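Local structure of putative mandelate racemase/muconate lactonizing enzyme (Bordetella bronchiseptica, 3DDM) at residues Y171-L176 and A199-A204; L227-E232 and R304-Y309. The protein belongs to the mandelate racemase/muconate lactonizing enzyme family of the enolase superfamily, although its own function is not established. The protein carries 1 engineered substitution. All coordinates share one frame; numbering follows the deposited sequence.

Contact 1 of 2, residues Y171-L176 and A199-A204; sequences YRAFKL and ATPLMA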
ATOM      1  N   TYR A 171     -24.760  14.777 -22.067  1.00 47.04           N
ATOM      2  CA  TYR A 171     -23.987  13.565 -22.287  1.00 46.20           C
ATOM      3  C   TYR A 171     -24.534  12.667 -23.390  1.00 47.36           C
ATOM      4  O   TYR A 171     -25.732  12.395 -23.441  1.00 48.78           O
ATOM      5  CB  TYR A 171     -23.893  12.797 -20.975  1.00 45.00           C
ATOM      6  CG  TYR A 171     -22.952  13.456 -20.005  1.00 44.76           C
ATOM      7  CD1 TYR A 171     -21.575  13.365 -20.185  1.00 43.39           C
ATOM      8  CD2 TYR A 171     -23.431  14.230 -18.952  1.00 45.70           C
ATOM      9  CE1 TYR A 171     -20.694  14.030 -19.350  1.00 43.55           C
ATOM     10  CE2 TYR A 171     -22.558  14.907 -18.108  1.00 45.50           C
ATOM     11  CZ  TYR A 171     -21.189  14.804 -18.318  1.00 44.31           C
ATOM     12  OH  TYR A 171     -20.310  15.509 -17.531  1.00 43.03           O
ATOM     13  N   ARG A 172     -23.643  12.204 -24.268  1.00 47.37           N
ATOM     14  CA  ARG A 172     -24.026  11.338 -25.378  1.00 47.20           C
ATOM     15  C   ARG A 172     -23.372   9.943 -25.307  1.00 47.37           C
ATOM     16  O   ARG A 172     -23.296   9.232 -26.311  1.00 47.74           O
ATOM     17  CB  ARG A 172     -23.683  12.016 -26.714  1.00 48.12           C
ATOM     18  CG  ARG A 172     -24.418  13.332 -26.958  1.00 49.31           C
ATOM     19  CD  ARG A 172     -25.922  13.110 -27.111  1.00 52.71           C
ATOM     20  NE  ARG A 172     -26.695  14.352 -27.023  1.00 55.23           N
ATOM     21  CZ  ARG A 172     -27.232  14.835 -25.902  1.00 56.23           C
ATOM     22  NH1 ARG A 172     -27.099  14.193 -24.749  1.00 55.70           N
ATOM     23  NH2 ARG A 172     -27.914  15.972 -25.933  1.00 58.18           N
ATOM     24  N   ALA A 173     -22.904   9.564 -24.119  1.00 45.62           N
ATOM     25  CA  ALA A 173     -22.280   8.257 -23.883  1.00 44.61           C
ATOM     26  C   ALA A 173     -22.410   7.971 -22.386  1.00 44.09           C
ATOM     27  O   ALA A 173     -22.290   8.879 -21.562  1.00 42.72           O
ATOM     28  CB  ALA A 173     -20.815   8.270 -24.301  1.00 44.60           C
ATOM     29  N   PHE A 174     -22.660   6.713 -22.033  1.00 44.01           N
ATOM     30  CA  PHE A 174     -22.858   6.351 -20.631  1.00 44.25           C
ATOM     31  C   PHE A 174     -22.211   5.027 -20.219  1.00 45.16           C
ATOM     32  O   PHE A 174     -22.059   4.119 -21.037  1.00 44.17           O
ATOM     33  CB  PHE A 174     -24.366   6.284 -20.350  1.00 42.25           C
ATOM     34  CG  PHE A 174     -25.129   7.463 -20.888  1.00 40.35           C
ATOM     35  CD1 PHE A 174     -25.360   8.586 -20.095  1.00 40.22           C
ATOM     36  CD2 PHE A 174     -25.529   7.493 -22.222  1.00 38.05           C
ATOM     37  CE1 PHE A 174     -25.974   9.725 -20.626  1.00 39.28           C
ATOM     38  CE2 PHE A 174     -26.139   8.627 -22.761  1.00 38.80           C
ATOM     39  CZ  PHE A 174     -26.361   9.746 -21.966  1.00 37.19           C
ATOM     40  N   LYS A 175     -21.823   4.941 -18.944  1.00 45.45           N
ATOM     41  CA  LYS A 175     -21.236   3.729 -18.390  1.00 45.93           C
ATOM     42  C   LYS A 175     -22.011   3.324 -17.141  1.00 47.43           C
ATOM     43  O   LYS A 175     -22.168   4.119 -16.217  1.00 46.17           O
ATOM     44  CB  LYS A 175     -19.758   3.925 -18.035  1.00 45.55           C
ATOM     45  CG  LYS A 175     -19.072   2.619 -17.587  1.00 45.21           C
ATOM     46  CD  LYS A 175     -17.544   2.716 -17.520  1.00 43.59           C
ATOM     47  CE  LYS A 175     -17.071   3.591 -16.382  1.00 44.01           C
ATOM     48  NZ  LYS A 175     -15.591   3.734 -16.358  1.00 44.02           N
ATOM     49  N   LEU A 176     -22.492   2.081 -17.137  1.00 49.41           N
ATOM     50  CA  LEU A 176     -23.261   1.516 -16.030  1.00 51.67           C
ATOM     51  C   LEU A 176     -22.408   0.676 -15.082  1.00 52.32           C
ATOM     52  O   LEU A 176     -21.427   0.057 -15.494  1.00 52.14           O
ATOM     53  CB  LEU A 176     -24.377   0.620 -16.569  1.00 54.58           C
ATOM     54  CG  LEU A 176     -25.680   1.215 -17.106  1.00 58.29           C
ATOM     55  CD1 LEU A 176     -25.433   2.553 -17.804  1.00 60.18           C
ATOM     56  CD2 LEU A 176     -26.313   0.204 -18.051  1.00 56.94           C
ATOM     57  N   ALA A 199     -27.289   4.164 -31.618  1.00 56.68           N
ATOM     58  CA  ALA A 199     -26.078   4.858 -32.022  1.00 55.83           C
ATOM     59  C   ALA A 199     -25.296   5.364 -30.810  1.00 54.58           C
ATOM     60  O   ALA A 199     -24.113   5.679 -30.918  1.00 55.10           O
ATOM     61  CB  ALA A 199     -26.425   6.019 -32.952  1.00 55.27           C
ATOM     62  N   THR A 200     -25.956   5.424 -29.657  1.00 53.12           N
ATOM     63  CA  THR A 200     -25.329   5.915 -28.434  1.00 51.52           C
ATOM     64  C   THR A 200     -24.398   4.900 -27.770  1.00 49.77           C
ATOM     65  O   THR A 200     -24.796   3.770 -27.475  1.00 49.88           O
ATOM     66  CB  THR A 200     -26.405   6.346 -27.400  1.00 53.58           C
ATOM     67  OG1 THR A 200     -27.281   7.314 -27.994  1.00 53.80           O
ATOM     68  CG2 THR A 200     -25.749   6.955 -26.159  1.00 52.46           C
ATOM     69  N   PRO A 201     -23.138   5.297 -27.527  1.00 46.78           N
ATOM     70  CA  PRO A 201     -22.115   4.460 -26.895  1.00 45.63           C
ATOM     71  C   PRO A 201     -22.504   4.064 -25.469  1.00 45.81           C
ATOM     72  O   PRO A 201     -22.782   4.924 -24.639  1.00 46.74           O
ATOM     73  CB  PRO A 201     -20.883   5.361 -26.907  1.00 45.44           C
ATOM     74  CG  PRO A 201     -21.104   6.224 -28.086  1.00 45.02           C
ATOM     75  CD  PRO A 201     -22.555   6.572 -27.971  1.00 45.02           C
ATOM     76  N   LEU A 202     -22.520   2.765 -25.187  1.00 46.03           N
ATOM     77  CA  LEU A 202     -22.864   2.279 -23.855  1.00 44.42           C
ATOM     78  C   LEU A 202     -21.753   1.365 -23.328  1.00 44.43           C
ATOM     79  O   LEU A 202     -21.266   0.482 -24.037  1.00 43.00           O
ATOM     80  CB  LEU A 202     -24.204   1.527 -23.884  1.00 43.92           C
ATOM     81  CG  LEU A 202     -24.740   1.032 -22.533  1.00 45.33           C
ATOM     82  CD1 LEU A 202     -24.844   2.194 -21.566  1.00 46.57           C
ATOM     83  CD2 LEU A 202     -26.100   0.383 -22.713  1.00 45.76           C
ATOM     84  N   MET A 203     -21.352   1.591 -22.080  1.00 43.46           N
ATOM     85  CA  MET A 203     -20.295   0.808 -21.455  1.00 41.93           C
ATOM     86  C   MET A 203     -20.784   0.191 -20.138  1.00 42.72           C
ATOM     87  O   MET A 203     -21.880   0.504 -19.674  1.00 43.33           O
ATOM     88  CB  MET A 203     -19.068   1.699 -21.202  1.00 39.47           C
ATOM     89  CG  MET A 203     -18.482   2.342 -22.459  1.00 38.53           C
ATOM     90  SD  MET A 203     -19.458   3.717 -23.191  1.00 34.39           S
ATOM     91  CE  MET A 203     -18.296   4.982 -23.089  1.00 34.83           C
ATOM     92  N   ALA A 204     -19.972  -0.690 -19.552  1.00 42.92           N
ATOM     93  CA  ALA A 204     -20.309  -1.348 -18.290  1.00 43.35           C
ATOM     94  C   ALA A 204     -19.045  -1.606 -17.473  1.00 43.63           C
ATOM     95  O   ALA A 204     -18.032  -2.068 -18.000  1.00 42.30           O
ATOM     96  CB  ALA A 204     -21.038  -2.657 -18.553  1.00 43.12           C
TER
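Leu202 pushes its CD1 methyl into the hollow between Phe174 and Leu176. Leu202 CD1 sits 3.8 Å from Leu176 CD1 and also touches CB of Phe174. It gets there because CG of Leu202 is anti to the backbone N (chi1 -176°), which turns the branch across to the neighbouring strand. Farther back, Thr200 offers its CG2 methyl to the edge of the Phe174 ring, near the ring plane, with Thr200 CG2 3.8 Å from Phe174 CE2. Helix 182-196 packs on this side, with Leu196 on Phe174 and Val192 on Leu176.

The other face carries Lys175 and Met203. The aliphatic part of Lys175 runs at about a right angle to Met203, with Lys175 CG 3.7 Å from Met203 CB. Beyond it the lysine bends and carries NZ away, to a salt bridge with Glu231 and a hydrogen bond with Tyr150. Met203 bends back past its CG, so that Met203 CE reaches Ala173 CB at 4.3 Å. The small Ala173, in the loop before the strand, also meets Pro201, with Ala173 CB 3.9 Å from Pro201 CB.

The backbones are joined by three hydrogen bonds. Phe174 N donates to Pro201 O. Met203 N reaches Phe174 O at 2.8 Å. Leu176 N binds Met203 O at 3.0 Å. The short strand axes are 28° apart and run the same way. The two parallel strands and helix 182-196, which links them, form a beta-alpha-beta unit of the TIM-type barrel.

Contact 2 of 2, residues L227-E232 and R304-Y309; sequences LDWLEE and RYCPHY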
ATOM      1  N   LEU A 227     -22.416  -3.183 -25.994  1.00 52.22           N
ATOM      2  CA  LEU A 227     -21.518  -2.328 -25.228  1.00 49.95           C
ATOM      3  C   LEU A 227     -20.224  -2.031 -25.980  1.00 48.46           C
ATOM      4  O   LEU A 227     -19.776  -2.835 -26.788  1.00 49.07           O
ATOM      5  CB  LEU A 227     -21.193  -2.988 -23.887  1.00 49.11           C
ATOM      6  CG  LEU A 227     -22.398  -3.372 -23.023  1.00 50.33           C
ATOM      7  CD1 LEU A 227     -21.902  -3.995 -21.736  1.00 51.28           C
ATOM      8  CD2 LEU A 227     -23.249  -2.147 -22.717  1.00 49.80           C
ATOM      9  N   ASP A 228     -19.633  -0.870 -25.717  1.00 47.21           N
ATOM     10  CA  ASP A 228     -18.380  -0.489 -26.356  1.00 46.08           C
ATOM     11  C   ASP A 228     -17.229  -1.198 -25.665  1.00 45.43           C
ATOM     12  O   ASP A 228     -16.178  -1.416 -26.264  1.00 43.61           O
ATOM     13  CB  ASP A 228     -18.169   1.024 -26.277  1.00 48.00           C
ATOM     14  CG  ASP A 228     -18.808   1.765 -27.434  1.00 49.54           C
ATOM     15  OD1 ASP A 228     -19.930   1.376 -27.846  1.00 52.12           O
ATOM     16  OD2 ASP A 228     -18.191   2.742 -27.919  1.00 47.80           O
ATOM     17  N   TRP A 229     -17.427  -1.529 -24.391  1.00 45.36           N
ATOM     18  CA  TRP A 229     -16.418  -2.243 -23.620  1.00 47.30           C
ATOM     19  C   TRP A 229     -16.926  -2.655 -22.236  1.00 49.07           C
ATOM     20  O   TRP A 229     -17.836  -2.030 -21.678  1.00 49.35           O
ATOM     21  CB  TRP A 229     -15.135  -1.408 -23.492  1.00 46.41           C
ATOM     22  CG  TRP A 229     -15.156  -0.310 -22.459  1.00 47.33           C
ATOM     23  CD1 TRP A 229     -15.217  -0.455 -21.096  1.00 46.70           C
ATOM     24  CD2 TRP A 229     -15.030   1.098 -22.704  1.00 48.97           C
ATOM     25  NE1 TRP A 229     -15.129   0.775 -20.480  1.00 46.54           N
ATOM     26  CE2 TRP A 229     -15.015   1.744 -21.441  1.00 47.47           C
ATOM     27  CE3 TRP A 229     -14.927   1.878 -23.869  1.00 48.67           C
ATOM     28  CZ2 TRP A 229     -14.901   3.130 -21.311  1.00 46.53           C
ATOM     29  CZ3 TRP A 229     -14.813   3.258 -23.740  1.00 47.56           C
ATOM     30  CH2 TRP A 229     -14.802   3.868 -22.466  1.00 48.61           C
ATOM     31  N   LEU A 230     -16.341  -3.725 -21.703  1.00 48.46           N
ATOM     32  CA  LEU A 230     -16.695  -4.247 -20.387  1.00 47.77           C
ATOM     33  C   LEU A 230     -15.493  -3.918 -19.498  1.00 46.97           C
ATOM     34  O   LEU A 230     -14.394  -4.440 -19.702  1.00 46.26           O
ATOM     35  CB  LEU A 230     -16.903  -5.758 -20.475  1.00 49.94           C
ATOM     36  CG  LEU A 230     -17.954  -6.409 -19.581  1.00 51.77           C
ATOM     37  CD1 LEU A 230     -17.934  -7.924 -19.796  1.00 52.21           C
ATOM     38  CD2 LEU A 230     -17.675  -6.060 -18.132  1.00 52.38           C
ATOM     39  N   GLU A 231     -15.697  -3.050 -18.515  1.00 44.74           N
ATOM     40  CA  GLU A 231     -14.597  -2.635 -17.658  1.00 42.77           C
ATOM     41  C   GLU A 231     -14.370  -3.456 -16.393  1.00 41.13           C
ATOM     42  O   GLU A 231     -15.300  -3.759 -15.650  1.00 40.43           O
ATOM     43  CB  GLU A 231     -14.769  -1.168 -17.287  1.00 41.20           C
ATOM     44  CG  GLU A 231     -13.517  -0.554 -16.746  1.00 42.16           C
ATOM     45  CD  GLU A 231     -13.699   0.901 -16.417  1.00 45.27           C
ATOM     46  OE1 GLU A 231     -14.084   1.669 -17.329  1.00 47.09           O
ATOM     47  OE2 GLU A 231     -13.457   1.274 -15.247  1.00 46.68           O
ATOM     48  N   GLU A 232     -13.105  -3.796 -16.173  1.00 39.36           N
ATOM     49  CA  GLU A 232     -12.658  -4.577 -15.029  1.00 39.28           C
ATOM     50  C   GLU A 232     -13.574  -5.748 -14.623  1.00 38.35           C
ATOM     51  O   GLU A 232     -13.983  -5.852 -13.463  1.00 36.60           O
ATOM     52  CB  GLU A 232     -12.432  -3.651 -13.825  1.00 40.27           C
ATOM     53  CG  GLU A 232     -11.386  -2.562 -14.046  1.00 40.75           C
ATOM     54  CD  GLU A 232     -10.581  -2.260 -12.785  1.00 42.94           C
ATOM     55  OE1 GLU A 232      -9.344  -2.428 -12.817  1.00 44.85           O
ATOM     56  OE2 GLU A 232     -11.178  -1.861 -11.761  1.00 44.79           O
ATOM     57  N   ARG A 304      -7.726   1.348 -28.016  1.00 45.41           N
ATOM     58  CA  ARG A 304      -8.335   2.597 -27.543  1.00 44.66           C
ATOM     59  C   ARG A 304      -7.785   3.061 -26.202  1.00 44.46           C
ATOM     60  O   ARG A 304      -7.544   2.251 -25.303  1.00 45.33           O
ATOM     61  CB  ARG A 304      -9.848   2.458 -27.352  1.00 45.38           C
ATOM     62  CG  ARG A 304     -10.651   2.085 -28.561  1.00 47.97           C
ATOM     63  CD  ARG A 304     -12.132   2.101 -28.223  1.00 49.17           C
ATOM     64  NE  ARG A 304     -12.605   3.447 -27.912  1.00 52.38           N
ATOM     65  CZ  ARG A 304     -13.875   3.749 -27.648  1.00 54.44           C
ATOM     66  NH1 ARG A 304     -14.800   2.795 -27.650  1.00 54.20           N
ATOM     67  NH2 ARG A 304     -14.225   5.008 -27.400  1.00 52.44           N
ATOM     68  N   TYR A 305      -7.608   4.369 -26.073  1.00 42.84           N
ATOM     69  CA  TYR A 305      -7.160   4.972 -24.830  1.00 42.08           C
ATOM     70  C   TYR A 305      -8.319   5.841 -24.344  1.00 43.86           C
ATOM     71  O   TYR A 305      -8.567   6.924 -24.877  1.00 45.44           O
ATOM     72  CB  TYR A 305      -5.925   5.837 -25.053  1.00 40.09           C
ATOM     73  CG  TYR A 305      -5.700   6.836 -23.943  1.00 39.83           C
ATOM     74  CD1 TYR A 305      -5.610   6.420 -22.612  1.00 39.45           C
ATOM     75  CD2 TYR A 305      -5.580   8.199 -24.219  1.00 38.47           C
ATOM     76  CE1 TYR A 305      -5.402   7.339 -21.576  1.00 39.10           C
ATOM     77  CE2 TYR A 305      -5.371   9.131 -23.190  1.00 39.70           C
ATOM     78  CZ  TYR A 305      -5.280   8.692 -21.871  1.00 40.37           C
ATOM     79  OH  TYR A 305      -5.039   9.596 -20.852  1.00 40.34           O
ATOM     80  N   CYS A 306      -9.045   5.355 -23.343  1.00 45.15           N
ATOM     81  CA  CYS A 306     -10.181   6.090 -22.800  1.00 45.05           C
ATOM     82  C   CYS A 306     -10.038   6.310 -21.309  1.00 44.45           C
ATOM     83  O   CYS A 306     -10.435   5.465 -20.507  1.00 46.19           O
ATOM     84  CB  CYS A 306     -11.481   5.337 -23.074  1.00 43.36           C
ATOM     85  SG  CYS A 306     -11.866   5.191 -24.823  1.00 50.48           S
ATOM     86  N   PRO A 307      -9.470   7.457 -20.915  1.00 44.21           N
ATOM     87  CA  PRO A 307      -9.286   7.770 -19.494  1.00 44.56           C
ATOM     88  C   PRO A 307     -10.594   8.211 -18.821  1.00 45.12           C
ATOM     89  O   PRO A 307     -11.592   8.501 -19.485  1.00 43.51           O
ATOM     90  CB  PRO A 307      -8.242   8.891 -19.528  1.00 43.24           C
ATOM     91  CG  PRO A 307      -8.605   9.637 -20.772  1.00 42.44           C
ATOM     92  CD  PRO A 307      -8.921   8.526 -21.774  1.00 43.40           C
ATOM     93  N   HIS A 308     -10.583   8.242 -17.497  1.00 46.89           N
ATOM     94  CA  HIS A 308     -11.743   8.675 -16.730  1.00 49.98           C
ATOM     95  C   HIS A 308     -11.249   9.050 -15.353  1.00 49.05           C
ATOM     96  O   HIS A 308     -10.374   8.390 -14.802  1.00 50.07           O
ATOM     97  CB  HIS A 308     -12.809   7.565 -16.625  1.00 54.84           C
ATOM     98  CG  HIS A 308     -12.341   6.325 -15.925  1.00 60.66           C
ATOM     99  ND1 HIS A 308     -12.004   6.305 -14.588  1.00 63.07           N
ATOM    100  CD2 HIS A 308     -12.136   5.065 -16.384  1.00 62.92           C
ATOM    101  CE1 HIS A 308     -11.608   5.087 -14.254  1.00 64.62           C
ATOM    102  NE2 HIS A 308     -11.679   4.316 -15.326  1.00 63.23           N
ATOM    103  N   TYR A 309     -11.789  10.126 -14.805  1.00 47.87           N
ATOM    104  CA  TYR A 309     -11.383  10.553 -13.482  1.00 46.21           C
ATOM    105  C   TYR A 309     -12.626  10.797 -12.625  1.00 46.51           C
ATOM    106  O   TYR A 309     -13.492  11.609 -12.979  1.00 48.15           O
ATOM    107  CB  TYR A 309     -10.519  11.822 -13.568  1.00 43.48           C
ATOM    108  CG  TYR A 309      -9.803  12.074 -12.278  1.00 42.22           C
ATOM    109  CD1 TYR A 309      -8.861  11.160 -11.805  1.00 42.41           C
ATOM    110  CD2 TYR A 309     -10.188  13.113 -11.439  1.00 41.14           C
ATOM    111  CE1 TYR A 309      -8.340  11.256 -10.518  1.00 41.65           C
ATOM    112  CE2 TYR A 309      -9.668  13.224 -10.153  1.00 41.75           C
ATOM    113  CZ  TYR A 309      -8.754  12.283  -9.695  1.00 41.57           C
ATOM    114  OH  TYR A 309      -8.315  12.322  -8.395  1.00 39.71           O
TER
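Glu231 OE1 has three partners: Lys175 NZ in a salt bridge, Gln279 NE2 in a hydrogen bond and, weakly, Trp229 NE1 at 3.4 Å. These partners should restrain the carboxylate opposite His308. The two side chains come from opposite directions, and the carboxylate and imidazole planes are only 4° apart. Glu231 OE2 lies 3.5 Å from His308 NE2. Asp205 OD1 also lies close to Glu231 OE2.

Strands 229-231 and 304-309 are not neighbours in the sheet. Strands 254-256 and 275-278 stand between them, and the side chains meet across the interior of the modified TIM barrel of the enolase superfamily.

Trp229 reaches across to Arg304 and Cys306. Its CG lies between the backbone N and the carbonyl carbon (chi1 79°), which sends the indole inward. Trp229 CH2 is 3.7 Å from Cys306 CB. Cys306 SG makes an oblique sulfur-aromatic contact, 4.6 Å from the centroid of the six-membered ring of Trp229. The CE3-CZ3 edge of the indole points at one face of the Arg304 guanidinium, the planes being 78° apart, and Trp229 CE3 is 3.9 Å from Arg304 NH1. At the guanidinium edge, Arg304 NH1 makes a salt bridge with Asp228 OD2 at 3.4 Å, its hydrogen bond being weak. Arg304 NH2 has its stronger partner in Pro332 O.

Overall arrangement
From the N terminus, the chain builds the three-stranded antiparallel sheet, then a run of helices between 65 and 139, and enters the barrel with strand 146-154. Contact 1 closes a short loop: strand 174-177 leads through helix 182-196 to strand 202-205 beside it. Contact 2 opens only after that, and closes a far longer loop, from strand 229-231 through the next two strands and their helices to strand 304-309. The contacts are in series, neither nested nor crossed. They still meet, because strands 202-205 and 229-231 are neighbours in the sheet. Their centres are about 10 Å apart. Contact 1 joins adjacent staves of the barrel wall, whereas contact 2 spans the barrel inside.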